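Local coordinates for TnpArep for protein (Escherichia coli, PDB 4ER8) that binds hairpins of repetitive extragenic palindrome DNA and catalyses cleavage and recombination of the elements that carry them, at residues 6-11 / 71-76; 46-51 / 64-69. All coordinates share one frame; numbering follows the deposited sequence.

Interaction 1. Residues 6-11 / 71-76. With nucleotides of chain B.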
ATOM      1  N   ARG A   6      17.898  -0.112   0.585  1.00 39.58           N
ATOM      2  CA  ARG A   6      16.845   0.828   0.273  1.00 39.41           C
ATOM      3  C   ARG A   6      17.297   1.715  -0.878  1.00 40.69           C
ATOM      4  O   ARG A   6      18.446   2.147  -0.957  1.00 41.32           O
ATOM      5  CB  ARG A   6      16.431   1.625   1.484  1.00 38.93           C
ATOM      6  CG  ARG A   6      15.739   0.798   2.583  1.00 40.74           C
ATOM      7  CD  ARG A   6      14.681  -0.165   2.055  1.00 42.64           C
ATOM      8  NE  ARG A   6      13.720  -0.592   3.075  1.00 44.24           N
ATOM      9  CZ  ARG A   6      12.786  -1.537   2.909  1.00 42.37           C
ATOM     10  NH1 ARG A   6      12.688  -2.211   1.785  1.00 40.99           N
ATOM     11  NH2 ARG A   6      11.940  -1.814   3.881  1.00 41.98           N
ATOM     12  N   TYR A   7      16.410   1.948  -1.819  1.00 41.19           N
ATOM     13  CA  TYR A   7      16.797   2.757  -2.933  1.00 42.66           C
ATOM     14  C   TYR A   7      16.296   4.179  -2.624  1.00 41.83           C
ATOM     15  O   TYR A   7      15.110   4.483  -2.744  1.00 41.75           O
ATOM     16  CB  TYR A   7      16.191   2.097  -4.158  1.00 43.64           C
ATOM     17  CG  TYR A   7      16.428   2.614  -5.552  1.00 46.79           C
ATOM     18  CD1 TYR A   7      16.209   3.960  -5.883  1.00 51.26           C
ATOM     19  CD2 TYR A   7      16.704   1.707  -6.587  1.00 48.25           C
ATOM     20  CE1 TYR A   7      16.328   4.405  -7.223  1.00 53.51           C
ATOM     21  CE2 TYR A   7      16.833   2.121  -7.908  1.00 51.72           C
ATOM     22  CZ  TYR A   7      16.642   3.471  -8.235  1.00 54.80           C
ATOM     23  OH  TYR A   7      16.753   3.886  -9.564  1.00 57.00           O
ATOM     24  N   TYR A   8      17.216   5.028  -2.173  1.00 40.85           N
ATOM     25  CA  TYR A   8      16.846   6.385  -1.737  1.00 40.36           C
ATOM     26  C   TYR A   8      17.102   7.403  -2.822  1.00 40.57           C
ATOM     27  O   TYR A   8      18.209   7.508  -3.343  1.00 40.32           O
ATOM     28  CB  TYR A   8      17.616   6.811  -0.484  1.00 39.53           C
ATOM     29  CG  TYR A   8      17.230   6.114   0.801  1.00 35.95           C
ATOM     30  CD1 TYR A   8      18.142   5.316   1.481  1.00 34.28           C
ATOM     31  CD2 TYR A   8      15.978   6.258   1.338  1.00 32.99           C
ATOM     32  CE1 TYR A   8      17.810   4.717   2.673  1.00 33.37           C
ATOM     33  CE2 TYR A   8      15.623   5.627   2.536  1.00 31.24           C
ATOM     34  CZ  TYR A   8      16.539   4.857   3.184  1.00 32.09           C
ATOM     35  OH  TYR A   8      16.207   4.252   4.379  1.00 31.64           O
ATOM     36  N   ILE A   9      16.066   8.143  -3.178  1.00 41.33           N
ATOM     37  CA  ILE A   9      16.245   9.194  -4.168  1.00 42.14           C
ATOM     38  C   ILE A   9      15.298  10.291  -3.807  1.00 41.84           C
ATOM     39  O   ILE A   9      14.123  10.045  -3.578  1.00 41.35           O
ATOM     40  CB  ILE A   9      16.090   8.698  -5.648  1.00 42.16           C
ATOM     41  CG1 ILE A   9      16.527   9.804  -6.636  1.00 44.15           C
ATOM     42  CG2 ILE A   9      14.684   8.282  -5.942  1.00 41.71           C
ATOM     43  CD1 ILE A   9      16.879   9.327  -8.095  1.00 42.78           C
ATOM     44  N   LYS A  10      15.818  11.508  -3.728  1.00 42.53           N
ATOM     45  CA  LYS A  10      14.967  12.629  -3.304  1.00 43.42           C
ATOM     46  C   LYS A  10      13.908  12.936  -4.351  1.00 42.51           C
ATOM     47  O   LYS A  10      14.197  12.915  -5.531  1.00 42.40           O
ATOM     48  CB  LYS A  10      15.803  13.860  -2.959  1.00 43.75           C
ATOM     49  CG  LYS A  10      16.688  13.639  -1.728  1.00 47.09           C
ATOM     50  CD  LYS A  10      17.642  14.815  -1.514  1.00 52.37           C
ATOM     51  CE  LYS A  10      18.459  14.611  -0.247  1.00 55.17           C
ATOM     52  NZ  LYS A  10      19.058  15.912   0.166  1.00 58.26           N
ATOM     53  N   GLY A  11      12.687  13.202  -3.887  1.00 42.43           N
ATOM     54  CA  GLY A  11      11.520  13.457  -4.732  1.00 41.69           C
ATOM     55  C   GLY A  11      10.888  12.210  -5.350  1.00 41.47           C
ATOM     56  O   GLY A  11       9.904  12.298  -6.087  1.00 41.56           O
ATOM     57  N   ASP A  71      13.889  12.014   0.742  1.00 47.28           N
ATOM     58  CA  ASP A  71      14.010  10.617   0.345  1.00 46.32           C
ATOM     59  C   ASP A  71      13.522   9.631   1.426  1.00 45.39           C
ATOM     60  O   ASP A  71      13.686   8.418   1.293  1.00 45.56           O
ATOM     61  CB  ASP A  71      15.460  10.298  -0.082  1.00 46.63           C
ATOM     62  CG  ASP A  71      16.500  10.497   1.065  1.00 48.78           C
ATOM     63  OD1 ASP A  71      16.101  10.786   2.216  1.00 53.39           O
ATOM     64  OD2 ASP A  71      17.726  10.383   0.820  1.00 48.10           O
ATOM     65  N   ASP A  72      12.891  10.136   2.480  1.00 44.17           N
ATOM     66  CA  ASP A  72      12.764   9.350   3.702  1.00 42.63           C
ATOM     67  C   ASP A  72      11.440   8.649   3.888  1.00 40.88           C
ATOM     68  O   ASP A  72      10.672   8.988   4.798  1.00 40.85           O
ATOM     69  CB  ASP A  72      13.106  10.205   4.914  1.00 43.30           C
ATOM     70  CG  ASP A  72      13.081   9.418   6.228  1.00 46.81           C
ATOM     71  OD1 ASP A  72      13.340  10.049   7.295  1.00 46.51           O
ATOM     72  OD2 ASP A  72      12.773   8.190   6.215  1.00 50.37           O
ATOM     73  N   PHE A  73      11.177   7.639   3.059  1.00 38.36           N
ATOM     74  CA  PHE A  73       9.997   6.782   3.301  1.00 36.26           C
ATOM     75  C   PHE A  73      10.145   5.902   4.551  1.00 35.80           C
ATOM     76  O   PHE A  73       9.158   5.418   5.087  1.00 35.26           O
ATOM     77  CB  PHE A  73       9.688   5.913   2.086  1.00 35.33           C
ATOM     78  CG  PHE A  73      10.878   5.133   1.585  1.00 32.45           C
ATOM     79  CD1 PHE A  73      11.238   3.915   2.189  1.00 27.98           C
ATOM     80  CD2 PHE A  73      11.648   5.626   0.529  1.00 27.41           C
ATOM     81  CE1 PHE A  73      12.333   3.210   1.752  1.00 27.85           C
ATOM     82  CE2 PHE A  73      12.761   4.934   0.094  1.00 27.01           C
ATOM     83  CZ  PHE A  73      13.089   3.694   0.700  1.00 27.02           C
ATOM     84  N   SER A  74      11.373   5.704   5.009  1.00 35.32           N
ATOM     85  CA  SER A  74      11.624   4.831   6.151  1.00 36.27           C
ATOM     86  C   SER A  74      10.896   5.320   7.394  1.00 37.42           C
ATOM     87  O   SER A  74      10.006   4.625   7.953  1.00 37.06           O
ATOM     88  CB  SER A  74      13.122   4.682   6.415  1.00 36.27           C
ATOM     89  OG  SER A  74      13.735   3.825   5.465  1.00 32.21           O
ATOM     90  N   SER A  75      11.226   6.547   7.785  1.00 38.14           N
ATOM     91  CA  SER A  75      10.536   7.183   8.916  1.00 39.11           C
ATOM     92  C   SER A  75       9.048   7.089   8.751  1.00 39.65           C
ATOM     93  O   SER A  75       8.333   6.659   9.662  1.00 40.18           O
ATOM     94  CB  SER A  75      10.942   8.630   8.976  1.00 38.92           C
ATOM     95  OG  SER A  75      12.339   8.695   9.118  1.00 40.31           O
ATOM     96  N   ARG A  76       8.575   7.480   7.571  1.00 40.33           N
ATOM     97  CA  ARG A  76       7.161   7.540   7.353  1.00 41.47           C
ATOM     98  C   ARG A  76       6.516   6.195   7.647  1.00 42.17           C
ATOM     99  O   ARG A  76       5.499   6.155   8.310  1.00 42.63           O
ATOM    100  CB  ARG A  76       6.833   8.089   5.962  1.00 41.63           C
ATOM    101  CG  ARG A  76       7.293   9.562   5.761  1.00 44.14           C
ATOM    102  CD  ARG A  76       7.068  10.013   4.321  1.00 44.72           C
ATOM    103  NE  ARG A  76       7.261  11.436   4.051  1.00 46.63           N
ATOM    104  CZ  ARG A  76       8.432  12.044   3.819  1.00 51.53           C
ATOM    105  NH1 ARG A  76       9.578  11.377   3.879  1.00 54.01           N
ATOM    106  NH2 ARG A  76       8.471  13.349   3.522  1.00 51.40           N
TER
ATOM    107  P    DC B  31      13.801   0.536   6.342  1.00 37.01           P
ATOM    108  OP1  DC B  31      13.597   1.301   5.117  1.00 39.53           O
ATOM    109  OP2  DC B  31      13.448  -0.869   6.446  1.00 33.18           O
ATOM    110  O5'  DC B  31      15.335   0.704   6.730  1.00 36.35           O
ATOM    111  C5'  DC B  31      16.053   1.963   6.658  1.00 34.56           C
ATOM    112  C4'  DC B  31      17.548   1.721   6.883  1.00 32.32           C
ATOM    113  O4'  DC B  31      17.665   1.218   8.242  1.00 31.76           O
ATOM    114  C3'  DC B  31      18.202   0.655   5.973  1.00 32.73           C
ATOM    115  O3'  DC B  31      19.178   1.341   5.321  1.00 36.41           O
ATOM    116  C2'  DC B  31      18.857  -0.346   6.905  1.00 32.18           C
ATOM    117  C1'  DC B  31      18.693   0.269   8.287  1.00 34.09           C
ATOM    118  N1   DC B  31      18.178  -0.711   9.231  1.00 39.76           N
ATOM    119  C2   DC B  31      18.965  -1.109  10.298  1.00 38.39           C
ATOM    120  O2   DC B  31      20.082  -0.570  10.365  1.00 38.22           O
ATOM    121  N3   DC B  31      18.455  -2.034  11.163  1.00 37.47           N
ATOM    122  C4   DC B  31      17.223  -2.565  11.010  1.00 39.31           C
ATOM    123  N4   DC B  31      16.706  -3.488  11.884  1.00 37.59           N
ATOM    124  C5   DC B  31      16.432  -2.167   9.901  1.00 40.89           C
ATOM    125  C6   DC B  31      16.931  -1.255   9.057  1.00 42.54           C
ATOM    126  O5'  DG B   1      18.511  -4.726 -10.719  1.00 36.25           O
ATOM    127  C5'  DG B   1      19.587  -5.408 -10.011  1.00 37.07           C
ATOM    128  C4'  DG B   1      19.548  -5.247  -8.503  1.00 38.98           C
ATOM    129  O4'  DG B   1      19.274  -3.834  -8.125  1.00 39.13           O
ATOM    130  C3'  DG B   1      18.435  -6.046  -7.830  1.00 39.10           C
ATOM    131  O3'  DG B   1      18.763  -7.407  -7.740  1.00 39.90           O
ATOM    132  C2'  DG B   1      18.419  -5.315  -6.482  1.00 38.55           C
ATOM    133  C1'  DG B   1      18.596  -3.844  -6.888  1.00 36.18           C
ATOM    134  N9   DG B   1      17.394  -3.131  -7.208  1.00 37.23           N
ATOM    135  C8   DG B   1      16.893  -2.959  -8.484  1.00 36.37           C
ATOM    136  N7   DG B   1      15.758  -2.257  -8.485  1.00 37.72           N
ATOM    137  C5   DG B   1      15.523  -1.914  -7.154  1.00 34.71           C
ATOM    138  C6   DG B   1      14.486  -1.138  -6.587  1.00 34.98           C
ATOM    139  O6   DG B   1      13.540  -0.606  -7.208  1.00 36.00           O
ATOM    140  N1   DG B   1      14.587  -1.007  -5.182  1.00 33.50           N
ATOM    141  C2   DG B   1      15.615  -1.589  -4.475  1.00 34.32           C
ATOM    142  N2   DG B   1      15.573  -1.401  -3.159  1.00 29.46           N
ATOM    143  N3   DG B   1      16.615  -2.325  -5.008  1.00 35.06           N
ATOM    144  C4   DG B   1      16.512  -2.456  -6.348  1.00 36.15           C
ATOM    145  P    DG B  32      20.124   0.890   4.117  1.00 38.49           P
ATOM    146  OP1  DG B  32      20.636   2.163   3.483  1.00 35.29           O
ATOM    147  OP2  DG B  32      19.339  -0.084   3.342  1.00 37.81           O
ATOM    148  O5'  DG B  32      21.361   0.151   4.798  1.00 37.21           O
ATOM    149  C5'  DG B  32      22.161   0.867   5.705  1.00 42.28           C
ATOM    150  C4'  DG B  32      23.118  -0.074   6.426  1.00 45.09           C
ATOM    151  O4'  DG B  32      22.433  -1.045   7.224  1.00 44.11           O
ATOM    152  C3'  DG B  32      24.042  -0.905   5.563  1.00 48.01           C
ATOM    153  O3'  DG B  32      25.332  -0.963   6.286  1.00 51.37           O
ATOM    154  C2'  DG B  32      23.267  -2.223   5.375  1.00 45.39           C
ATOM    155  C1'  DG B  32      22.680  -2.356   6.781  1.00 45.16           C
ATOM    156  N9   DG B  32      21.446  -3.151   7.012  1.00 44.30           N
ATOM    157  C8   DG B  32      20.378  -3.446   6.189  1.00 41.85           C
ATOM    158  N7   DG B  32      19.447  -4.186   6.765  1.00 40.29           N
ATOM    159  C5   DG B  32      19.923  -4.406   8.044  1.00 41.51           C
ATOM    160  C6   DG B  32      19.361  -5.142   9.120  1.00 41.65           C
ATOM    161  O6   DG B  32      18.298  -5.783   9.173  1.00 41.64           O
ATOM    162  N1   DG B  32      20.171  -5.095  10.247  1.00 42.82           N
ATOM    163  C2   DG B  32      21.384  -4.439  10.310  1.00 44.51           C
ATOM    164  N2   DG B  32      22.013  -4.526  11.483  1.00 41.44           N
ATOM    165  N3   DG B  32      21.935  -3.735   9.308  1.00 44.14           N
ATOM    166  C4   DG B  32      21.142  -3.770   8.209  1.00 43.12           C
TER
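Tyr-8 meets Phe-73 and Ser-74 on the first turn of helix 73-87. Arg-6 and Ser-74 bind a backbone phosphate of the bound DNA, and Tyr-8 backs Ser-74. Asp-72 is the N-cap of this helix, and its OD2 accepts from Ser-75 N.

The apolar part is a ring pair. The planes of Tyr-8 and Phe-73 are 25° apart but slid, so overlap is slight. Tyr-8 CE2 lies over one face of Phe-73, 3.7 Å from Phe-73 CZ. Phe-73 CG sits between its backbone N and carbonyl carbon (chi1 52°), which brings the ring end toward 6-11. Trp-14 meets Phe-73 edge-to-face. Asp-71 CB packs on Lys-10 CG. The Tyr-7 ring packs separately, CD2 3.6 Å from C6 of DG1 of chain B.

The polar part is two hydrogen bonds in series. Tyr-8 OH donates to Ser-74 OG at 2.7 Å. Ser-74 OG donates to OP1 of DC31 of chain B at 2.6 Å. A phenylalanine in place of Tyr-8 would probably leave Ser-74 OG without this donor and less firmly oriented toward the phosphate.

Arg-6 adds charge to the same phosphate. Its guanidinium comes edge-on: NE donates to OP1 of DC31 of chain B at 2.8 Å and NH2 to OP2 of the same nucleotide at 3.1 Å. NH2 also bonds Phe-98 O. The next phosphate is held by backbone: Arg-6 N donates to OP2 of DG32 of chain B, nearly straight at 171°.

Interaction 2. Residues 46-51 / 64-69. With nucleotides of chain B.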
ATOM      1  N   ARG A  46       4.787  14.557   8.087  1.00 60.25           N
ATOM      2  CA  ARG A  46       5.825  14.324   7.083  1.00 59.14           C
ATOM      3  C   ARG A  46       5.115  14.198   5.765  1.00 58.87           C
ATOM      4  O   ARG A  46       4.784  13.090   5.352  1.00 59.37           O
ATOM      5  CB  ARG A  46       6.604  13.054   7.398  1.00 58.50           C
ATOM      6  CG  ARG A  46       7.285  13.057   8.776  1.00 58.01           C
ATOM      7  CD  ARG A  46       7.911  11.708   9.083  1.00 55.81           C
ATOM      8  NE  ARG A  46       8.435  11.607  10.442  1.00 52.32           N
ATOM      9  CZ  ARG A  46       9.726  11.658  10.751  1.00 49.55           C
ATOM     10  NH1 ARG A  46      10.639  11.812   9.788  1.00 48.39           N
ATOM     11  NH2 ARG A  46      10.103  11.547  12.025  1.00 47.76           N
ATOM     12  N   PRO A  47       4.827  15.338   5.112  1.00 58.12           N
ATOM     13  CA  PRO A  47       3.981  15.306   3.899  1.00 57.12           C
ATOM     14  C   PRO A  47       4.430  14.301   2.827  1.00 55.47           C
ATOM     15  O   PRO A  47       5.631  14.107   2.601  1.00 55.40           O
ATOM     16  CB  PRO A  47       4.056  16.759   3.357  1.00 57.40           C
ATOM     17  CG  PRO A  47       5.161  17.421   4.120  1.00 58.10           C
ATOM     18  CD  PRO A  47       5.217  16.712   5.466  1.00 57.94           C
ATOM     19  N   PHE A  48       3.461  13.639   2.202  1.00 53.56           N
ATOM     20  CA  PHE A  48       3.725  12.897   0.953  1.00 51.59           C
ATOM     21  C   PHE A  48       2.460  12.817   0.110  1.00 51.03           C
ATOM     22  O   PHE A  48       1.378  13.125   0.600  1.00 50.75           O
ATOM     23  CB  PHE A  48       4.308  11.496   1.214  1.00 50.54           C
ATOM     24  CG  PHE A  48       3.380  10.568   1.960  1.00 47.62           C
ATOM     25  CD1 PHE A  48       2.622   9.636   1.275  1.00 45.73           C
ATOM     26  CD2 PHE A  48       3.301  10.611   3.353  1.00 42.40           C
ATOM     27  CE1 PHE A  48       1.795   8.755   1.971  1.00 46.47           C
ATOM     28  CE2 PHE A  48       2.485   9.771   4.041  1.00 42.85           C
ATOM     29  CZ  PHE A  48       1.709   8.834   3.367  1.00 44.45           C
ATOM     30  N   GLU A  49       2.604  12.398  -1.146  1.00 50.31           N
ATOM     31  CA  GLU A  49       1.448  12.175  -2.000  1.00 50.18           C
ATOM     32  C   GLU A  49       1.142  10.671  -2.135  1.00 48.75           C
ATOM     33  O   GLU A  49       2.015   9.878  -2.528  1.00 49.01           O
ATOM     34  CB  GLU A  49       1.664  12.825  -3.372  1.00 50.67           C
ATOM     35  CG  GLU A  49       0.406  13.517  -3.935  1.00 54.39           C
ATOM     36  CD  GLU A  49       0.305  13.396  -5.463  1.00 59.57           C
ATOM     37  OE1 GLU A  49      -0.847  13.323  -5.981  1.00 61.87           O
ATOM     38  OE2 GLU A  49       1.368  13.353  -6.140  1.00 59.12           O
ATOM     39  N   ILE A  50      -0.079  10.292  -1.763  1.00 46.45           N
ATOM     40  CA  ILE A  50      -0.582   8.960  -2.003  1.00 44.41           C
ATOM     41  C   ILE A  50      -1.029   8.847  -3.463  1.00 44.19           C
ATOM     42  O   ILE A  50      -2.149   9.237  -3.805  1.00 43.22           O
ATOM     43  CB  ILE A  50      -1.777   8.619  -1.116  1.00 43.77           C
ATOM     44  CG1 ILE A  50      -1.407   8.733   0.367  1.00 44.34           C
ATOM     45  CG2 ILE A  50      -2.275   7.212  -1.436  1.00 43.07           C
ATOM     46  CD1 ILE A  50      -2.521   8.277   1.380  1.00 41.98           C
ATOM     47  N   ASN A  51      -0.154   8.301  -4.313  1.00 43.85           N
ATOM     48  CA  ASN A  51      -0.496   8.015  -5.695  1.00 43.78           C
ATOM     49  C   ASN A  51      -1.586   6.943  -5.740  1.00 43.77           C
ATOM     50  O   ASN A  51      -2.597   7.112  -6.447  1.00 44.74           O
ATOM     51  CB  ASN A  51       0.731   7.571  -6.466  1.00 44.05           C
ATOM     52  CG  ASN A  51       1.686   8.701  -6.734  1.00 45.71           C
ATOM     53  OD1 ASN A  51       1.485   9.473  -7.649  1.00 47.02           O
ATOM     54  ND2 ASN A  51       2.747   8.795  -5.947  1.00 46.77           N
ATOM     55  N   TRP A  64       3.790   5.944  -3.220  1.00 35.58           N
ATOM     56  CA  TRP A  64       3.998   7.312  -2.683  1.00 36.96           C
ATOM     57  C   TRP A  64       4.948   8.118  -3.528  1.00 37.77           C
ATOM     58  O   TRP A  64       5.820   7.577  -4.212  1.00 37.55           O
ATOM     59  CB  TRP A  64       4.660   7.336  -1.298  1.00 36.44           C
ATOM     60  CG  TRP A  64       3.987   6.621  -0.210  1.00 36.36           C
ATOM     61  CD1 TRP A  64       2.715   6.166  -0.197  1.00 35.76           C
ATOM     62  CD2 TRP A  64       4.543   6.326   1.079  1.00 35.70           C
ATOM     63  NE1 TRP A  64       2.456   5.543   1.006  1.00 37.63           N
ATOM     64  CE2 TRP A  64       3.558   5.651   1.812  1.00 36.46           C
ATOM     65  CE3 TRP A  64       5.783   6.561   1.673  1.00 35.39           C
ATOM     66  CZ2 TRP A  64       3.779   5.178   3.125  1.00 38.28           C
ATOM     67  CZ3 TRP A  64       6.010   6.088   2.987  1.00 36.71           C
ATOM     68  CH2 TRP A  64       5.011   5.405   3.688  1.00 36.78           C
ATOM     69  N   THR A  65       4.819   9.424  -3.436  1.00 39.59           N
ATOM     70  CA  THR A  65       5.765  10.320  -4.079  1.00 41.73           C
ATOM     71  C   THR A  65       6.110  11.314  -3.004  1.00 43.25           C
ATOM     72  O   THR A  65       5.219  11.932  -2.408  1.00 43.86           O
ATOM     73  CB  THR A  65       5.130  11.076  -5.250  1.00 41.79           C
ATOM     74  OG1 THR A  65       4.852  10.154  -6.310  1.00 42.00           O
ATOM     75  CG2 THR A  65       6.070  12.194  -5.755  1.00 41.26           C
ATOM     76  N   LEU A  66       7.393  11.462  -2.744  1.00 44.55           N
ATOM     77  CA  LEU A  66       7.811  12.298  -1.643  1.00 46.32           C
ATOM     78  C   LEU A  66       8.184  13.701  -2.149  1.00 47.68           C
ATOM     79  O   LEU A  66       8.617  13.847  -3.303  1.00 48.38           O
ATOM     80  CB  LEU A  66       8.980  11.652  -0.865  1.00 45.65           C
ATOM     81  CG  LEU A  66       8.851  10.275  -0.201  1.00 45.28           C
ATOM     82  CD1 LEU A  66       9.975  10.075   0.792  1.00 47.24           C
ATOM     83  CD2 LEU A  66       7.554  10.052   0.503  1.00 44.65           C
ATOM     84  N   PRO A  67       8.042  14.719  -1.273  1.00 48.53           N
ATOM     85  CA  PRO A  67       8.373  16.108  -1.513  1.00 49.00           C
ATOM     86  C   PRO A  67       9.738  16.267  -2.152  1.00 49.81           C
ATOM     87  O   PRO A  67      10.559  15.353  -2.112  1.00 50.14           O
ATOM     88  CB  PRO A  67       8.422  16.674  -0.103  1.00 49.60           C
ATOM     89  CG  PRO A  67       7.392  15.874   0.640  1.00 48.90           C
ATOM     90  CD  PRO A  67       7.578  14.505   0.118  1.00 48.86           C
ATOM     91  N   GLU A  68       9.986  17.421  -2.754  1.00 50.77           N
ATOM     92  CA  GLU A  68      11.279  17.656  -3.378  1.00 51.20           C
ATOM     93  C   GLU A  68      12.296  17.627  -2.251  1.00 49.83           C
ATOM     94  O   GLU A  68      11.975  18.024  -1.144  1.00 49.51           O
ATOM     95  CB  GLU A  68      11.302  18.993  -4.124  1.00 51.91           C
ATOM     96  CG  GLU A  68      12.433  19.085  -5.149  1.00 57.35           C
ATOM     97  CD  GLU A  68      12.541  17.797  -6.025  1.00 64.00           C
ATOM     98  OE1 GLU A  68      13.306  16.856  -5.624  1.00 64.29           O
ATOM     99  OE2 GLU A  68      11.847  17.732  -7.090  1.00 64.58           O
ATOM    100  N   GLY A  69      13.491  17.123  -2.521  1.00 49.03           N
ATOM    101  CA  GLY A  69      14.553  17.048  -1.505  1.00 48.81           C
ATOM    102  C   GLY A  69      14.399  16.006  -0.396  1.00 48.78           C
ATOM    103  O   GLY A  69      15.258  15.905   0.460  1.00 48.92           O
TER
ATOM    104  P    DA B  12      13.771  11.602  14.130  1.00 51.19           P
ATOM    105  OP1  DA B  12      12.870  11.693  12.973  1.00 52.54           O
ATOM    106  OP2  DA B  12      14.637  12.762  14.429  1.00 51.67           O
ATOM    107  O5'  DA B  12      12.906  11.129  15.399  1.00 47.44           O
ATOM    108  C5'  DA B  12      11.979  10.100  15.279  1.00 49.74           C
ATOM    109  C4'  DA B  12      11.256   9.854  16.591  1.00 49.93           C
ATOM    110  O4'  DA B  12      12.167   9.325  17.592  1.00 50.74           O
ATOM    111  C3'  DA B  12      10.701  11.129  17.219  1.00 52.80           C
ATOM    112  O3'  DA B  12       9.535  10.818  17.984  1.00 54.60           O
ATOM    113  C2'  DA B  12      11.828  11.613  18.137  1.00 52.31           C
ATOM    114  C1'  DA B  12      12.298  10.267  18.679  1.00 51.16           C
ATOM    115  N9   DA B  12      13.681  10.310  19.143  1.00 48.88           N
ATOM    116  C8   DA B  12      14.608  11.300  18.912  1.00 49.28           C
ATOM    117  N7   DA B  12      15.790  11.057  19.437  1.00 47.21           N
ATOM    118  C5   DA B  12      15.614   9.823  20.058  1.00 45.71           C
ATOM    119  C6   DA B  12      16.492   8.997  20.801  1.00 46.12           C
ATOM    120  N6   DA B  12      17.767   9.337  21.039  1.00 43.84           N
ATOM    121  N1   DA B  12      16.016   7.813  21.282  1.00 46.57           N
ATOM    122  C2   DA B  12      14.734   7.484  21.027  1.00 46.53           C
ATOM    123  N3   DA B  12      13.815   8.184  20.353  1.00 45.90           N
ATOM    124  C4   DA B  12      14.326   9.344  19.887  1.00 46.59           C
TER
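Phe-48 and Trp-64 form the apolar centre of this contact, where strands 49-55 and 59-65 make an antiparallel hairpin in the central sheet of the HUH nuclease. Strand 59-65 also carries His-59 and His-61 of the nickel site. Phe-48 CE1 sits over one face of the indole, 3.4 Å from Trp-64 NE1. The planes are 37° apart, so the rings meet obliquely. At chi1 64° the Phe-48 ring swings toward 64-69 and over the indole. Phe-48 CB packs 3.6 Å from Leu-66 CD2. Trp-77 stacks on Trp-64.

Further out, two backbone bonds pair Glu-49 with Thr-65. Glu-49 N donates to Thr-65 O at 2.9 Å, and Thr-65 N to Glu-49 O at 3.0 Å.

At the polar edge, Asn-51 ND2 donates to Thr-65 OG1, which lies near the amide plane. Asn-51 OD1 bonds Tyr-109 OH, and Thr-65 OG1 also bonds Thr-13 OG1. At the other end Arg-46 NH2 donates to OP1 of DA12 of chain B at 2.9 Å. Bonds at both ends of its amide probably fix which way Asn-51 is turned, while the paired backbones set the strand register.

How the interactions relate
From the N terminus, the chain passes through 6-11 just before strand 13-19. It then runs through helix 32-45 to 46-51 and turns back to 64-69. Interaction 2 joins the open end of this beta hairpin, with 12 residues between its segments. The chain goes on directly into 71-76, where interaction 1 closes a loop of 59 residues. The smaller loop therefore lies wholly within the larger one, and the two do not cross. The centres of interactions 1 and 2 are about 10 Å apart. Arg-76 joins them, with probable hydrogen bonds to Arg-46 O and Pro-47 O. Together they tie the N-terminal arm, the sheet edge and the start of helix 73-87 beside the bound DNA.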